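Long-range contact in histidinol dehydrogenase (Elizabethkingia anophelis NUHP1, PDB 6AN0), which probably catalyses the last step of histidine biosynthesis, the zinc-dependent oxidation of L-histidinol to L-histidine through the aldehyde, with two molecules of NAD+: residues Gly192-Phe201 against Tyr219-Phe230. Residues are numbered along the deposited sequence; the frame is centred on the assembly and turned at random.
Sequences GIQAIGAMTF and YVTAAKQIAQNF. With EDO (1,2-ethanediol), chain E.
I196 pushes its side chain as a knob into the hole made by V220, A223, K224 and A227, the centre of a near-parallel helix pair in an alpha/beta domain where helix 192-201 packs on I212 of strand 211-213 through I196 and T200. The two helix axes come within 8.4 Å and cross at -24°, a short separation consistent with A223 and A227 facing the other helix. With CG1 of I196 beside the backbone N (chi1 -61°), CG2 falls anti to it and meets CB of A223 at 3.8 Å, while CD1 reaches CG of K224. Beyond that methylene the lysine chain bends, and its NZ makes a salt bridge with D235 and a hydrogen bond to O of G214.

At the N-terminal end, I193 lays CG1 against O and CB of Y219. Beside it the CG2 methyl of V220 sits 3.8 Å from CA of G192, whose N is hydrogen-bonded to OH of Y132. Y132, Q194 and N217 are predicted NAD+ ligands, so this end probably borders the cofactor site.

Toward the C-terminal ends F201 turns its edge onto one face of F230 in a T-shaped pair, planes at 64°, with CZ 3.6 Å from CG of F230; the CG2 methyl of T200 covers a face of the F201 ring. OG1 of T200 touches CB of A227 at 3.3 Å. It also hydrogen-bonds back to its own helix, reaching O of I196 at 2.8 Å from above the carbonyl plane, while T200 N approaches that same oxygen from the other face.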
ATOM      1  N   GLY A 192     -17.054  15.349   4.337  1.00 22.12           N
ATOM      2  CA  GLY A 192     -15.951  16.194   4.777  1.00 27.56           C
ATOM      3  C   GLY A 192     -15.056  15.553   5.829  1.00 21.66           C
ATOM      4  O   GLY A 192     -14.952  14.331   5.946  1.00 18.83           O
ATOM      5  N   ILE A 193     -14.379  16.423   6.593  1.00 22.90           N
ATOM      6  CA  ILE A 193     -13.461  15.943   7.626  1.00 23.11           C
ATOM      7  C   ILE A 193     -14.207  15.085   8.643  1.00 21.49           C
ATOM      8  O   ILE A 193     -13.696  14.053   9.099  1.00 22.27           O
ATOM      9  CB  ILE A 193     -12.741  17.121   8.312  1.00 25.93           C
ATOM     10  CG1 ILE A 193     -11.940  17.957   7.308  1.00 21.74           C
ATOM     11  CG2 ILE A 193     -11.785  16.598   9.393  1.00 21.95           C
ATOM     12  CD1 ILE A 193     -11.445  19.310   7.925  1.00 22.45           C
ATOM     13  N   GLN A 194     -15.425  15.499   9.017  1.00 23.84           N
ATOM     14  CA  GLN A 194     -16.154  14.780  10.057  1.00 21.29           C
ATOM     15  C   GLN A 194     -16.519  13.363   9.626  1.00 25.64           C
ATOM     16  O   GLN A 194     -16.501  12.448  10.459  1.00 21.97           O
ATOM     17  CB  GLN A 194     -17.401  15.575  10.497  1.00 21.59           C
ATOM     18  CG  GLN A 194     -18.446  15.909   9.386  1.00 22.95           C
ATOM     19  CD  GLN A 194     -18.133  17.196   8.611  1.00 25.93           C
ATOM     20  OE1 GLN A 194     -17.023  17.725   8.678  1.00 25.33           O
ATOM     21  NE2 GLN A 194     -19.120  17.697   7.866  1.00 26.75           N
ATOM     22  N   ALA A 195     -16.814  13.144   8.339  1.00 18.98           N
ATOM     23  CA  ALA A 195     -17.050  11.782   7.868  1.00 21.65           C
ATOM     24  C   ALA A 195     -15.789  10.932   7.978  1.00 23.29           C
ATOM     25  O   ALA A 195     -15.844   9.781   8.430  1.00 20.07           O
ATOM     26  CB  ALA A 195     -17.560  11.783   6.422  1.00 21.40           C
ATOM     27  N   ILE A 196     -14.644  11.478   7.552  1.00 20.56           N
ATOM     28  CA  ILE A 196     -13.385  10.737   7.669  1.00 18.68           C
ATOM     29  C   ILE A 196     -13.093  10.428   9.133  1.00 23.27           C
ATOM     30  O   ILE A 196     -12.635   9.327   9.475  1.00 21.83           O
ATOM     31  CB  ILE A 196     -12.232  11.533   7.016  1.00 23.99           C
ATOM     32  CG1 ILE A 196     -12.492  11.757   5.521  1.00 21.23           C
ATOM     33  CG2 ILE A 196     -10.888  10.838   7.244  1.00 23.25           C
ATOM     34  CD1 ILE A 196     -12.826  10.463   4.756  1.00 21.08           C
ATOM     35  N   GLY A 197     -13.352  11.395  10.020  1.00 23.69           N
ATOM     36  CA  GLY A 197     -13.113  11.176  11.440  1.00 19.82           C
ATOM     37  C   GLY A 197     -14.027  10.112  12.015  1.00 24.54           C
ATOM     38  O   GLY A 197     -13.598   9.277  12.822  1.00 24.22           O
ATOM     39  N   ALA A 198     -15.291  10.107  11.585  1.00 18.92           N
ATOM     40  CA  ALA A 198     -16.216   9.079  12.041  1.00 21.28           C
ATOM     41  C   ALA A 198     -15.738   7.686  11.627  1.00 18.27           C
ATOM     42  O   ALA A 198     -15.811   6.736  12.416  1.00 22.32           O
ATOM     43  CB  ALA A 198     -17.615   9.364  11.503  1.00 22.18           C
ATOM     44  N   MET A 199     -15.233   7.541  10.406  1.00 18.22           N
ATOM     45  CA  MET A 199     -14.729   6.227  10.006  1.00 20.30           C
ATOM     46  C   MET A 199     -13.382   5.906  10.633  1.00 22.59           C
ATOM     47  O   MET A 199     -13.023   4.730  10.736  1.00 24.18           O
ATOM     48  CB  MET A 199     -14.643   6.130   8.483  1.00 20.61           C
ATOM     49  CG  MET A 199     -16.032   6.178   7.815  1.00 18.90           C
ATOM     50  SD  MET A 199     -15.983   5.925   6.024  1.00 23.98           S
ATOM     51  CE  MET A 199     -15.297   7.479   5.454  1.00 23.67           C
ATOM     52  N   THR A 200     -12.650   6.918  11.091  1.00 20.86           N
ATOM     53  CA  THR A 200     -11.356   6.688  11.724  1.00 20.88           C
ATOM     54  C   THR A 200     -11.505   6.283  13.184  1.00 23.73           C
ATOM     55  O   THR A 200     -10.828   5.359  13.647  1.00 24.71           O
ATOM     56  CB  THR A 200     -10.500   7.951  11.595  1.00 27.28           C
ATOM     57  OG1 THR A 200     -10.232   8.196  10.209  1.00 22.53           O
ATOM     58  CG2 THR A 200      -9.185   7.841  12.389  1.00 28.49           C
ATOM     59  N   PHE A 201     -12.386   6.946  13.927  1.00 20.99           N
ATOM     60  CA  PHE A 201     -12.505   6.676  15.354  1.00 25.49           C
ATOM     61  C   PHE A 201     -13.765   5.908  15.717  1.00 28.98           C
ATOM     62  O   PHE A 201     -13.806   5.296  16.789  1.00 26.39           O
ATOM     63  CB  PHE A 201     -12.465   7.992  16.157  1.00 27.82           C
ATOM     64  CG  PHE A 201     -11.223   8.800  15.910  1.00 28.98           C
ATOM     65  CD1 PHE A 201     -10.031   8.477  16.548  1.00 35.11           C
ATOM     66  CD2 PHE A 201     -11.233   9.856  15.003  1.00 27.49           C
ATOM     67  CE1 PHE A 201      -8.868   9.204  16.305  1.00 37.45           C
ATOM     68  CE2 PHE A 201     -10.072  10.585  14.750  1.00 29.87           C
ATOM     69  CZ  PHE A 201      -8.893  10.260  15.401  1.00 29.65           C
ATOM     70  N   TYR A 219      -9.972  19.246   1.965  1.00 27.03           N
ATOM     71  CA  TYR A 219     -10.202  18.932   3.373  1.00 23.64           C
ATOM     72  C   TYR A 219     -10.290  17.430   3.592  1.00 28.04           C
ATOM     73  O   TYR A 219      -9.762  16.907   4.577  1.00 23.91           O
ATOM     74  CB  TYR A 219     -11.475  19.612   3.864  1.00 25.09           C
ATOM     75  CG  TYR A 219     -11.392  21.107   3.721  1.00 34.02           C
ATOM     76  CD1 TYR A 219     -10.681  21.869   4.638  1.00 37.19           C
ATOM     77  CD2 TYR A 219     -11.997  21.753   2.655  1.00 39.76           C
ATOM     78  CE1 TYR A 219     -10.579  23.239   4.497  1.00 46.82           C
ATOM     79  CE2 TYR A 219     -11.902  23.127   2.508  1.00 39.66           C
ATOM     80  CZ  TYR A 219     -11.190  23.860   3.429  1.00 49.55           C
ATOM     81  OH  TYR A 219     -11.093  25.229   3.297  1.00 62.72           O
ATOM     82  N   VAL A 220     -10.984  16.725   2.698  1.00 23.19           N
ATOM     83  CA  VAL A 220     -11.064  15.272   2.806  1.00 25.55           C
ATOM     84  C   VAL A 220      -9.679  14.662   2.635  1.00 25.32           C
ATOM     85  O   VAL A 220      -9.292  13.732   3.360  1.00 22.73           O
ATOM     86  CB  VAL A 220     -12.068  14.720   1.773  1.00 23.90           C
ATOM     87  CG1 VAL A 220     -11.945  13.193   1.652  1.00 26.41           C
ATOM     88  CG2 VAL A 220     -13.488  15.137   2.146  1.00 24.77           C
ATOM     89  N   THR A 221      -8.898  15.209   1.699  1.00 22.91           N
ATOM     90  CA  THR A 221      -7.560  14.692   1.437  1.00 25.58           C
ATOM     91  C   THR A 221      -6.663  14.830   2.663  1.00 28.37           C
ATOM     92  O   THR A 221      -5.947  13.890   3.034  1.00 25.66           O
ATOM     93  CB  THR A 221      -6.956  15.423   0.228  1.00 34.14           C
ATOM     94  OG1 THR A 221      -7.722  15.122  -0.947  1.00 30.64           O
ATOM     95  CG2 THR A 221      -5.506  14.994  -0.005  1.00 38.93           C
ATOM     96  N   ALA A 222      -6.678  16.008   3.297  1.00 25.46           N
ATOM     97  CA  ALA A 222      -5.866  16.217   4.494  1.00 23.89           C
ATOM     98  C   ALA A 222      -6.346  15.329   5.634  1.00 23.67           C
ATOM     99  O   ALA A 222      -5.537  14.796   6.406  1.00 23.92           O
ATOM    100  CB  ALA A 222      -5.894  17.693   4.902  1.00 24.51           C
ATOM    101  N   ALA A 223      -7.662  15.138   5.745  1.00 21.37           N
ATOM    102  CA  ALA A 223      -8.188  14.310   6.822  1.00 23.56           C
ATOM    103  C   ALA A 223      -7.739  12.867   6.662  1.00 21.04           C
ATOM    104  O   ALA A 223      -7.344  12.225   7.641  1.00 21.43           O
ATOM    105  CB  ALA A 223      -9.716  14.392   6.872  1.00 24.18           C
ATOM    106  N   LYS A 224      -7.782  12.343   5.432  1.00 20.70           N
ATOM    107  CA  LYS A 224      -7.318  10.979   5.198  1.00 21.07           C
ATOM    108  C   LYS A 224      -5.832  10.852   5.503  1.00 24.74           C
ATOM    109  O   LYS A 224      -5.388   9.846   6.078  1.00 20.35           O
ATOM    110  CB  LYS A 224      -7.610  10.566   3.754  1.00 19.33           C
ATOM    111  CG  LYS A 224      -9.079  10.245   3.486  1.00 22.52           C
ATOM    112  CD  LYS A 224      -9.341  10.026   1.991  1.00 23.91           C
ATOM    113  CE  LYS A 224      -8.677   8.748   1.487  1.00 24.61           C
ATOM    114  NZ  LYS A 224      -8.859   8.578   0.013  1.00 22.78           N
ATOM    115  N   GLN A 225      -5.046  11.870   5.132  1.00 24.12           N
ATOM    116  CA  GLN A 225      -3.612  11.835   5.407  1.00 25.39           C
ATOM    117  C   GLN A 225      -3.342  11.796   6.906  1.00 27.70           C
ATOM    118  O   GLN A 225      -2.512  11.008   7.378  1.00 23.68           O
ATOM    119  CB  GLN A 225      -2.916  13.038   4.759  1.00 29.97           C
ATOM    120  N   ILE A 226      -4.052  12.623   7.671  1.00 23.39           N
ATOM    121  CA  ILE A 226      -3.826  12.686   9.111  1.00 20.06           C
ATOM    122  C   ILE A 226      -4.420  11.470   9.817  1.00 21.56           C
ATOM    123  O   ILE A 226      -3.854  10.991  10.813  1.00 23.26           O
ATOM    124  CB  ILE A 226      -4.395  14.010   9.641  1.00 25.24           C
ATOM    125  CG1 ILE A 226      -3.502  15.155   9.163  1.00 29.59           C
ATOM    126  CG2 ILE A 226      -4.526  13.986  11.176  1.00 26.85           C
ATOM    127  CD1 ILE A 226      -4.071  16.536   9.402  1.00 30.76           C
ATOM    128  N   ALA A 227      -5.536  10.939   9.303  1.00 22.43           N
ATOM    129  CA  ALA A 227      -6.154   9.745   9.877  1.00 20.91           C
ATOM    130  C   ALA A 227      -5.181   8.573   9.930  1.00 22.32           C
ATOM    131  O   ALA A 227      -5.259   7.745  10.842  1.00 23.54           O
ATOM    132  CB  ALA A 227      -7.393   9.349   9.069  1.00 19.11           C
ATOM    133  N   GLN A 228      -4.279   8.470   8.948  1.00 21.65           N
ATOM    134  CA  GLN A 228      -3.236   7.441   8.994  1.00 28.23           C
ATOM    135  C   GLN A 228      -2.506   7.399  10.331  1.00 35.27           C
ATOM    136  O   GLN A 228      -2.122   6.324  10.805  1.00 31.27           O
ATOM    137  CB  GLN A 228      -2.226   7.678   7.886  1.00 32.44           C
ATOM    138  CG  GLN A 228      -2.640   7.174   6.543  1.00 30.67           C
ATOM    139  CD  GLN A 228      -1.528   7.354   5.531  1.00 39.56           C
ATOM    140  OE1 GLN A 228      -1.015   6.385   4.977  1.00 44.35           O
ATOM    141  NE2 GLN A 228      -1.147   8.605   5.289  1.00 35.51           N
ATOM    142  N   ASN A 229      -2.282   8.561  10.949  1.00 30.05           N
ATOM    143  CA  ASN A 229      -1.529   8.598  12.192  1.00 32.18           C
ATOM    144  C   ASN A 229      -2.314   8.054  13.376  1.00 32.58           C
ATOM    145  O   ASN A 229      -1.749   7.924  14.467  1.00 45.82           O
ATOM    146  CB  ASN A 229      -1.073  10.037  12.462  1.00 45.24           C
ATOM    147  CG  ASN A 229      -0.394  10.657  11.255  1.00 40.96           C
ATOM    148  OD1 ASN A 229       0.194   9.954  10.428  1.00 57.97           O
ATOM    149  ND2 ASN A 229      -0.485  11.971  11.137  1.00 47.25           N
ATOM    150  N   PHE A 230      -3.596   7.749  13.199  1.00 24.94           N
ATOM    151  CA  PHE A 230      -4.392   7.114  14.239  1.00 22.20           C
ATOM    152  C   PHE A 230      -4.684   5.650  13.922  1.00 26.82           C
ATOM    153  O   PHE A 230      -5.580   5.052  14.521  1.00 33.63           O
ATOM    154  CB  PHE A 230      -5.675   7.907  14.468  1.00 27.52           C
ATOM    155  CG  PHE A 230      -5.413   9.317  14.924  1.00 32.55           C
ATOM    156  CD1 PHE A 230      -5.173   9.584  16.261  1.00 29.25           C
ATOM    157  CD2 PHE A 230      -5.356  10.359  14.013  1.00 29.99           C
ATOM    158  CE1 PHE A 230      -4.904  10.877  16.687  1.00 37.86           C
ATOM    159  CE2 PHE A 230      -5.091  11.657  14.428  1.00 29.33           C
ATOM    160  CZ  PHE A 230      -4.862  11.915  15.770  1.00 35.36           C
TER
HETATM  161  C1  EDO E 504      -6.375  18.178  -4.862  1.00 70.13           C
HETATM  162  O1  EDO E 504      -6.989  19.336  -4.277  1.00 71.53           O
HETATM  163  C2  EDO E 504      -7.160  16.937  -4.456  1.00 65.72           C
HETATM  164  O2  EDO E 504      -7.600  17.096  -3.103  1.00 64.48           O